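PDB 4CEM: regulator of nonsense transcripts 2 from Homo sapiens, which probably serves as a factor in nonsense-mediated mRNA decay and contributes here the first of its three MIF4G domains. Local coordinates for residues K31-A35 with S111-Q115; D49-N55 with G79-Y85; T261-N265 with R279-Y283. One frame throughout, in Å; residues are numbered along the deposited sequence.

Overall arrangement
All three contacts lie within one largely helical chain, and no ligand or active site is seen near them. Contact 1 ties the end of the long helix 6-33 to helix 103-116. Contact 2, which falls within the sequence interval that contact 1 spans, joins the approach to helix 52-61 to the loop after helix 70-79. Their centres are about 19 Å apart and they touch directly, Phe113 CE1 meeting Leu82 CD1 at 3.7 Å, so they share one end of the domain. Contact 3, which links the two sides of an excursion between helices, lies beyond the chain's centre from both: its centre is about 58 Å from that of contact 1 and about 64 Å from that of contact 2.

Contact 1. Residues K31-A35 with S111-Q115; sequences KNQNA and SLFHQ
Ala35 and Gln115 bring the backbones nearest, with their CA atoms 5.0 Å apart, where the last turn of helix 6-33 and the residues leaving it meet the last turns of helix 103-116. The small methyl of Ala35 suits this approach: CB rests 4.0 Å from Gln115 CA. Polar groups do the joining. Asn32 carries most of them, its carboxamide meeting Gln115 and Ser111, its backbone carbonyl meeting His114. Gln115 NE2 donates to Asn32 OD1 at 2.8 Å in a nearly straight bond (164° at the hydrogen); OD1 lies close to the Gln115 amide plane, whereas the two amide planes are 55° apart. His114 turns CG away from its backbone N (chi1 173°), and this sends the imidazole edge toward helix 6-33, where NE2 donates to Asn32 O at 3.0 Å. That oxygen also takes Ala35 N from the opposite face of its carbonyl plane. The other end of the Asn32 amide, ND2, reaches Ser111 OG and also Val159 O, though its position is less certain; Ser111 OG is itself bonded to Val107 O. Gln115 OE1 accepts a weak bond from Lys31 NZ, and the Lys31 chain crosses the Gln115 side chain at about a right angle, its CD 3.4 Å from OE1. Were Gln115 an alanine, Asn32 OD1 would probably lose this donor and Lys31 NZ its weak acceptor. The result is a mostly buried polar seam in which a carbonyl at the helix end, already taking Ala35 N, gains a second donor from a side chain of the neighbouring helix.

Contact 2. Residues D49-N55 with G79-Y85; sequences DSSIKKN and GLNLSKY. Unlike the reference sequence in segment 49-55: Ile52 (reference Leu).
A single parallel beta bridge between Asp49 and Leu80 ties the loop leading into helix 52-61 to the loop that follows helix 70-79. Asp49 N donates to Gly79 O at 3.1 Å, and Asn81 N donates to Asp49 O at 2.8 Å; both bonds are nearly straight. Asn55, in the first turn of the helix, reinforces the bridge: its ND2 reaches back to Asp49 O, arriving from the opposite face of that carbonyl to Asn81 N, and to Ser51 O at 2.9 Å. An asparagine is well suited here, since one amide nitrogen can serve two carbonyls while its CB remains available for packing. With CG beside the backbone N (chi1 -80°), Asn55 lays CB over the centre of the Tyr85 ring, 3.6 Å from the centroid, a CH-pi contact, and its amide stacks on the ring with the planes 18° apart. Ile52 CG1 comes to the edge of the same ring, at the hydroxyl. On the other flank Leu80 CD2 packs against Lys54 CB at 3.8 Å, and Leu80 itself continues onto Phe58 of the same helix. Ser51 OG accepts from Lys54 N, an N-cap, while Asn81 OD1 takes Ser83 N at 3.0 Å in an Asx turn. Capped helix starts held to neighbouring loops in this way fit the all-helical, HEAT-like architecture of MIF4G domains.

Contact 3. Residues T261-N265 with R279-Y283; sequences TERQN and RHKQY
Glu262 and Tyr283 form the firm part of this surface contact, whose backbones stay well apart: Thr261 CA and Tyr283 CA are separated by 8.4 Å, so side chains alone span the gap. Tyr283 OH donates to Glu262 OE2 at 2.7 Å. The accepting oxygen lies in the plane of the phenol ring, beyond its edge, but the hydroxyl meets the carboxylate from above, 49° out of the carboxylate plane. Behind the bond Glu262 CG packs 3.5 Å from Tyr283 CE1, so the acid gives both an acceptor for the hydroxyl and a methylene group against the ring. The tyrosine reaches it because CG stands opposite its backbone N (chi1 -179°), swinging the ring across to the other loop. A tyrosine suits the spot, being rigid and long with its polar atom at the far end.

The second part is looser in its bonding: Arg279 makes contacts across the gap, but no hydrogen bond can be assigned to it there. Its chain bends at chi3 (98°) and brings the guanidinium to Thr261, Gln264 and Asn265. The amide end of Asn265 sits over one face of that group without a hydrogen bond to it, and which way round this amide lies is doubtful. Thr261 contributes its methyl, CG2, at 3.5 Å from Arg279 NH2, while its hydroxyl OG1 bonds back to Glu257 O in the preceding helix. None of the touching residues is buried, and polar side chains such as arginine and asparagine are at ease in such a partly exposed place. Side chains thus bridge the two ends of a surface connection, with the short helix 267-270 in it, between the long helices 230-259 and 283-303 of an all-helical MIF4G domain.

Contact 1. Residues K31-A35 with S111-Q115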
loop_
_atom_site.group_PDB
_atom_site.type_symbol
_atom_site.label_atom_id
_atom_site.label_comp_id
_atom_site.label_asym_id
_atom_site.label_seq_id
_atom_site.Cartn_x
_atom_site.Cartn_y
_atom_site.Cartn_z
ATOM N N LYS A 31 -4.713 21.450 1.261
ATOM C CA LYS A 31 -4.284 21.990 2.560
ATOM C C LYS A 31 -2.801 21.803 2.827
ATOM O O LYS A 31 -2.136 22.713 3.324
ATOM C CB LYS A 31 -5.067 21.359 3.726
ATOM C CG LYS A 31 -6.124 22.281 4.312
ATOM C CD LYS A 31 -6.506 21.885 5.734
ATOM C CE LYS A 31 -6.834 23.112 6.586
ATOM N NZ LYS A 31 -7.125 22.739 8.002
ATOM N N ASN A 32 -2.291 20.614 2.523
ATOM C CA ASN A 32 -0.906 20.297 2.829
ATOM C C ASN A 32 0.078 21.081 1.968
ATOM O O ASN A 32 1.042 21.639 2.483
ATOM C CB ASN A 32 -0.667 18.801 2.700
ATOM C CG ASN A 32 -1.266 18.026 3.845
ATOM O OD1 ASN A 32 -1.395 18.543 4.952
ATOM N ND2 ASN A 32 -1.632 16.780 3.592
ATOM N N GLN A 33 -0.175 21.148 0.669
ATOM C CA GLN A 33 0.679 21.924 -0.220
ATOM C C GLN A 33 0.651 23.405 0.135
ATOM O O GLN A 33 1.662 24.095 -0.008
ATOM C CB GLN A 33 0.253 21.735 -1.673
ATOM C CG GLN A 33 0.467 20.327 -2.185
ATOM C CD GLN A 33 0.236 20.207 -3.675
ATOM O OE1 GLN A 33 -0.589 20.915 -4.251
ATOM N NE2 GLN A 33 0.972 19.306 -4.310
ATOM N N ASN A 34 -0.496 23.888 0.611
ATOM C CA ASN A 34 -0.652 25.303 0.970
ATOM C C ASN A 34 -0.198 25.649 2.397
ATOM O O ASN A 34 -0.216 26.806 2.785
ATOM C CB ASN A 34 -2.108 25.728 0.778
ATOM C CG ASN A 34 -2.244 27.185 0.385
ATOM O OD1 ASN A 34 -1.656 27.627 -0.599
ATOM N ND2 ASN A 34 -3.037 27.931 1.137
ATOM N N ALA A 35 0.229 24.648 3.162
ATOM C CA ALA A 35 0.622 24.821 4.571
ATOM C C ALA A 35 1.653 25.919 4.877
ATOM O O ALA A 35 1.479 26.676 5.835
ATOM C CB ALA A 35 1.125 23.493 5.129
ATOM N N SER A 111 -0.946 15.079 8.711
ATOM C CA SER A 111 -1.321 16.356 8.096
ATOM C C SER A 111 -1.425 17.477 9.114
ATOM O O SER A 111 -1.096 18.623 8.808
ATOM C CB SER A 111 -2.640 16.234 7.327
ATOM O OG SER A 111 -2.541 15.260 6.303
ATOM N N LEU A 112 -1.893 17.172 10.321
ATOM C CA LEU A 112 -1.940 18.196 11.365
ATOM C C LEU A 112 -0.514 18.598 11.779
ATOM O O LEU A 112 -0.234 19.774 11.988
ATOM C CB LEU A 112 -2.746 17.726 12.576
ATOM C CG LEU A 112 -4.232 17.403 12.390
ATOM C CD1 LEU A 112 -4.788 16.820 13.681
ATOM C CD2 LEU A 112 -5.020 18.632 11.973
ATOM N N PHE A 113 0.382 17.622 11.879
ATOM C CA PHE A 113 1.801 17.892 12.155
ATOM C C PHE A 113 2.391 18.759 11.058
ATOM O O PHE A 113 2.937 19.826 11.318
ATOM C CB PHE A 113 2.609 16.589 12.243
ATOM C CG PHE A 113 2.731 16.033 13.635
ATOM C CD1 PHE A 113 3.644 16.577 14.535
ATOM C CD2 PHE A 113 1.950 14.964 14.047
ATOM C CE1 PHE A 113 3.772 16.068 15.814
ATOM C CE2 PHE A 113 2.071 14.450 15.328
ATOM C CZ PHE A 113 2.983 15.003 16.213
ATOM N N HIS A 114 2.261 18.284 9.826
ATOM C CA HIS A 114 2.802 18.981 8.668
ATOM C C HIS A 114 2.306 20.388 8.574
ATOM O O HIS A 114 3.080 21.284 8.289
ATOM C CB HIS A 114 2.450 18.234 7.395
ATOM C CG HIS A 114 2.837 18.967 6.135
ATOM N ND1 HIS A 114 4.114 19.236 5.822
ATOM C CD2 HIS A 114 2.057 19.486 5.101
ATOM C CE1 HIS A 114 4.154 19.895 4.650
ATOM N NE2 HIS A 114 2.890 20.046 4.212
ATOM N N GLN A 115 1.016 20.597 8.831
ATOM C CA GLN A 115 0.411 21.926 8.702
ATOM C C GLN A 115 0.826 22.874 9.829
ATOM O O GLN A 115 0.737 24.095 9.676
ATOM C CB GLN A 115 -1.120 21.838 8.612
ATOM C CG GLN A 115 -1.633 21.299 7.282
ATOM C CD GLN A 115 -3.070 20.791 7.351
ATOM O OE1 GLN A 115 -3.934 21.422 7.954
ATOM N NE2 GLN A 115 -3.330 19.655 6.719
#

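Contact 2. Residues D49-N55 with G79-Y85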
loop_
_atom_site.group_PDB
_atom_site.type_symbol
_atom_site.label_atom_id
_atom_site.label_comp_id
_atom_site.label_asym_id
_atom_site.label_seq_id
_atom_site.Cartn_x
_atom_site.Cartn_y
_atom_site.Cartn_z
ATOM N N ASP A 49 1.010 24.035 25.501
ATOM C CA ASP A 49 1.896 23.644 26.587
ATOM C C ASP A 49 3.039 22.744 26.112
ATOM O O ASP A 49 2.833 21.815 25.332
ATOM C CB ASP A 49 1.104 23.040 27.755
ATOM C CG ASP A 49 1.085 21.554 27.741
ATOM O OD1 ASP A 49 0.712 20.991 26.693
ATOM O OD2 ASP A 49 1.439 20.951 28.776
ATOM N N SER A 50 4.242 23.049 26.598
ATOM C CA SER A 50 5.467 22.338 26.227
ATOM C C SER A 50 5.880 21.285 27.246
ATOM O O SER A 50 7.004 20.797 27.189
ATOM C CB SER A 50 6.624 23.329 26.110
ATOM O OG SER A 50 6.203 24.526 25.501
ATOM N N SER A 51 5.001 20.929 28.176
ATOM C CA SER A 51 5.424 20.073 29.269
ATOM C C SER A 51 6.030 18.801 28.683
ATOM O O SER A 51 5.544 18.296 27.673
ATOM C CB SER A 51 4.268 19.758 30.233
ATOM O OG SER A 51 3.690 18.500 29.965
ATOM N N ILE A 52 7.108 18.319 29.298
ATOM C CA ILE A 52 7.758 17.077 28.892
ATOM C C ILE A 52 6.831 15.907 29.150
ATOM O O ILE A 52 6.733 15.010 28.316
ATOM C CB ILE A 52 9.123 16.855 29.610
ATOM C CG1 ILE A 52 10.220 17.653 28.900
ATOM C CG2 ILE A 52 9.527 15.379 29.634
ATOM C CD1 ILE A 52 11.613 17.403 29.438
ATOM N N LYS A 53 6.144 15.924 30.286
ATOM C CA LYS A 53 5.233 14.830 30.634
ATOM C C LYS A 53 4.225 14.596 29.499
ATOM O O LYS A 53 4.134 13.493 28.953
ATOM C CB LYS A 53 4.476 15.100 31.949
ATOM C CG LYS A 53 5.239 15.907 32.997
ATOM C CD LYS A 53 4.633 15.758 34.395
ATOM C CE LYS A 53 5.220 16.773 35.381
ATOM N NZ LYS A 53 5.123 16.339 36.807
ATOM N N LYS A 54 3.505 15.653 29.125
ATOM C CA LYS A 54 2.389 15.525 28.189
ATOM C C LYS A 54 2.855 15.236 26.771
ATOM O O LYS A 54 2.342 14.329 26.117
ATOM C CB LYS A 54 1.493 16.767 28.238
ATOM C CG LYS A 54 0.930 16.997 29.632
ATOM C CD LYS A 54 -0.541 17.370 29.666
ATOM C CE LYS A 54 -1.141 17.007 31.022
ATOM N NZ LYS A 54 -2.418 17.721 31.300
ATOM N N ASN A 55 3.843 15.984 26.307
ATOM C CA ASN A 55 4.395 15.739 24.981
ATOM C C ASN A 55 4.984 14.349 24.828
ATOM O O ASN A 55 4.877 13.748 23.762
ATOM C CB ASN A 55 5.426 16.798 24.615
ATOM C CG ASN A 55 4.779 18.072 24.129
ATOM O OD1 ASN A 55 4.636 18.279 22.926
ATOM N ND2 ASN A 55 4.355 18.919 25.058
ATOM N N GLY A 79 -3.521 20.900 21.774
ATOM C CA GLY A 79 -3.148 21.562 23.025
ATOM C C GLY A 79 -1.660 21.563 23.354
ATOM O O GLY A 79 -1.220 22.302 24.236
ATOM N N LEU A 80 -0.894 20.738 22.645
ATOM C CA LEU A 80 0.522 20.555 22.909
ATOM C C LEU A 80 1.398 21.427 22.013
ATOM O O LEU A 80 1.069 21.677 20.859
ATOM C CB LEU A 80 0.909 19.096 22.670
ATOM C CG LEU A 80 0.206 17.986 23.443
ATOM C CD1 LEU A 80 0.797 16.648 23.047
ATOM C CD2 LEU A 80 0.357 18.197 24.937
ATOM N N ASN A 81 2.526 21.877 22.553
ATOM C CA ASN A 81 3.590 22.471 21.746
ATOM C C ASN A 81 4.614 21.385 21.479
ATOM O O ASN A 81 5.441 21.089 22.332
ATOM C CB ASN A 81 4.242 23.662 22.461
ATOM C CG ASN A 81 5.323 24.331 21.627
ATOM O OD1 ASN A 81 5.868 23.741 20.695
ATOM N ND2 ASN A 81 5.627 25.576 21.953
ATOM N N LEU A 82 4.550 20.800 20.289
ATOM C CA LEU A 82 5.410 19.672 19.926
ATOM C C LEU A 82 6.673 20.120 19.178
ATOM O O LEU A 82 7.388 19.286 18.625
ATOM C CB LEU A 82 4.607 18.652 19.100
ATOM C CG LEU A 82 3.604 17.791 19.887
ATOM C CD1 LEU A 82 2.431 17.372 19.017
ATOM C CD2 LEU A 82 4.266 16.558 20.489
ATOM N N SER A 83 6.952 21.427 19.192
ATOM C CA SER A 83 8.117 22.003 18.511
ATOM C C SER A 83 9.418 21.243 18.726
ATOM O O SER A 83 10.197 21.096 17.788
ATOM C CB SER A 83 8.342 23.450 18.941
ATOM O OG SER A 83 7.432 24.319 18.299
ATOM N N LYS A 84 9.649 20.771 19.952
ATOM C CA LYS A 84 10.889 20.084 20.298
ATOM C C LYS A 84 10.839 18.574 20.112
ATOM O O LYS A 84 11.870 17.916 20.250
ATOM C CB LYS A 84 11.269 20.387 21.747
ATOM C CG LYS A 84 11.633 21.842 22.015
ATOM C CD LYS A 84 11.895 22.055 23.500
ATOM C CE LYS A 84 11.683 23.502 23.934
ATOM N NZ LYS A 84 12.755 24.421 23.447
ATOM N N TYR A 85 9.668 18.013 19.806
ATOM C CA TYR A 85 9.500 16.550 19.844
ATOM C C TYR A 85 9.200 15.915 18.476
ATOM O O TYR A 85 8.729 14.772 18.396
ATOM C CB TYR A 85 8.423 16.179 20.865
ATOM C CG TYR A 85 8.642 16.797 22.228
ATOM C CD1 TYR A 85 8.297 18.127 22.470
ATOM C CD2 TYR A 85 9.197 16.058 23.278
ATOM C CE1 TYR A 85 8.496 18.704 23.713
ATOM C CE2 TYR A 85 9.403 16.629 24.529
ATOM C CZ TYR A 85 9.048 17.953 24.736
ATOM O OH TYR A 85 9.235 18.548 25.959
#

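Contact 3. Residues T261-N265 with R279-Y283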
loop_
_atom_site.group_PDB
_atom_site.type_symbol
_atom_site.label_atom_id
_atom_site.label_comp_id
_atom_site.label_asym_id
_atom_site.label_seq_id
_atom_site.Cartn_x
_atom_site.Cartn_y
_atom_site.Cartn_z
ATOM N N THR A 261 3.209 -33.481 -12.839
ATOM C CA THR A 261 3.181 -34.317 -11.638
ATOM C C THR A 261 1.790 -34.925 -11.384
ATOM O O THR A 261 1.639 -35.758 -10.492
ATOM C CB THR A 261 3.648 -33.536 -10.389
ATOM O OG1 THR A 261 4.688 -32.619 -10.753
ATOM C CG2 THR A 261 4.177 -34.491 -9.317
ATOM N N GLU A 262 0.782 -34.504 -12.149
ATOM C CA GLU A 262 -0.501 -35.217 -12.204
ATOM C C GLU A 262 -0.387 -36.339 -13.217
ATOM O O GLU A 262 -0.796 -37.467 -12.947
ATOM C CB GLU A 262 -1.651 -34.295 -12.617
ATOM C CG GLU A 262 -2.158 -33.381 -11.515
ATOM C CD GLU A 262 -3.149 -32.346 -12.016
ATOM O OE1 GLU A 262 -3.694 -32.526 -13.126
ATOM O OE2 GLU A 262 -3.379 -31.349 -11.298
ATOM N N ARG A 263 0.173 -36.015 -14.386
ATOM C CA ARG A 263 0.399 -36.995 -15.455
ATOM C C ARG A 263 1.643 -37.866 -15.206
ATOM O O ARG A 263 2.044 -38.632 -16.081
ATOM C CB ARG A 263 0.469 -36.296 -16.828
ATOM C CG ARG A 263 -0.828 -35.591 -17.226
ATOM C CD ARG A 263 -0.848 -35.118 -18.680
ATOM N NE ARG A 263 -2.113 -34.452 -19.027
ATOM C CZ ARG A 263 -2.504 -34.118 -20.262
ATOM N NH1 ARG A 263 -1.740 -34.381 -21.320
ATOM N NH2 ARG A 263 -3.677 -33.515 -20.443
ATOM N N GLN A 264 2.248 -37.737 -14.022
ATOM C CA GLN A 264 3.261 -38.682 -13.533
ATOM C C GLN A 264 2.664 -39.628 -12.493
ATOM O O GLN A 264 3.063 -40.790 -12.403
ATOM C CB GLN A 264 4.446 -37.935 -12.926
ATOM C CG GLN A 264 5.520 -38.844 -12.351
ATOM C CD GLN A 264 6.825 -38.119 -12.116
ATOM O OE1 GLN A 264 7.454 -37.628 -13.053
ATOM N NE2 GLN A 264 7.245 -38.051 -10.857
ATOM N N ASN A 265 1.717 -39.121 -11.704
ATOM C CA ASN A 265 0.937 -39.958 -10.793
ATOM C C ASN A 265 0.026 -40.957 -11.506
ATOM O O ASN A 265 -0.525 -41.845 -10.867
ATOM C CB ASN A 265 0.102 -39.090 -9.849
ATOM C CG ASN A 265 0.953 -38.352 -8.840
ATOM O OD1 ASN A 265 2.156 -38.158 -9.048
ATOM N ND2 ASN A 265 0.339 -37.938 -7.739
ATOM N N ARG A 279 3.055 -38.386 -0.955
ATOM C CA ARG A 279 2.684 -37.698 -2.200
ATOM C C ARG A 279 1.216 -37.253 -2.216
ATOM O O ARG A 279 0.866 -36.322 -2.939
ATOM C CB ARG A 279 2.975 -38.574 -3.427
ATOM C CG ARG A 279 4.453 -38.690 -3.788
ATOM C CD ARG A 279 4.655 -39.347 -5.153
ATOM N NE ARG A 279 4.875 -38.387 -6.243
ATOM C CZ ARG A 279 4.858 -38.685 -7.547
ATOM N NH1 ARG A 279 4.613 -39.924 -7.966
ATOM N NH2 ARG A 279 5.074 -37.730 -8.447
ATOM N N HIS A 280 0.368 -37.906 -1.419
ATOM C CA HIS A 280 -1.031 -37.486 -1.276
ATOM C C HIS A 280 -1.224 -36.414 -0.219
ATOM O O HIS A 280 -2.358 -36.055 0.107
ATOM C CB HIS A 280 -1.925 -38.690 -0.988
ATOM C CG HIS A 280 -3.296 -38.590 -1.617
ATOM N ND1 HIS A 280 -4.347 -38.035 -0.984
ATOM C CD2 HIS A 280 -3.759 -38.991 -2.869
ATOM C CE1 HIS A 280 -5.429 -38.081 -1.785
ATOM N NE2 HIS A 280 -5.068 -38.667 -2.937
ATOM N N LYS A 281 -0.121 -35.917 0.346
ATOM C CA LYS A 281 -0.118 -34.665 1.115
ATOM C C LYS A 281 0.919 -33.669 0.574
ATOM O O LYS A 281 1.126 -32.607 1.161
ATOM C CB LYS A 281 0.145 -34.945 2.594
ATOM C CG LYS A 281 -0.929 -35.786 3.261
ATOM C CD LYS A 281 -0.508 -36.192 4.664
ATOM C CE LYS A 281 -1.321 -37.369 5.178
ATOM N NZ LYS A 281 -0.711 -37.960 6.401
ATOM N N GLN A 282 1.565 -34.018 -0.541
ATOM C CA GLN A 282 2.499 -33.133 -1.238
ATOM C C GLN A 282 1.791 -32.419 -2.393
ATOM O O GLN A 282 2.059 -31.246 -2.670
ATOM C CB GLN A 282 3.680 -33.932 -1.780
ATOM C CG GLN A 282 4.823 -33.069 -2.288
ATOM C CD GLN A 282 5.532 -33.679 -3.477
ATOM O OE1 GLN A 282 5.779 -34.885 -3.517
ATOM N NE2 GLN A 282 5.866 -32.846 -4.454
ATOM N N TYR A 283 0.906 -33.145 -3.076
ATOM C CA TYR A 283 0.001 -32.550 -4.060
ATOM C C TYR A 283 -0.972 -31.595 -3.374
ATOM O O TYR A 283 -1.328 -30.561 -3.932
ATOM C CB TYR A 283 -0.776 -33.643 -4.793
ATOM C CG TYR A 283 -1.726 -33.131 -5.859
ATOM C CD1 TYR A 283 -1.282 -32.894 -7.159
ATOM C CD2 TYR A 283 -3.072 -32.901 -5.571
ATOM C CE1 TYR A 283 -2.147 -32.433 -8.138
ATOM C CE2 TYR A 283 -3.945 -32.440 -6.545
ATOM C CZ TYR A 283 -3.478 -32.208 -7.827
ATOM O OH TYR A 283 -4.332 -31.751 -8.803
#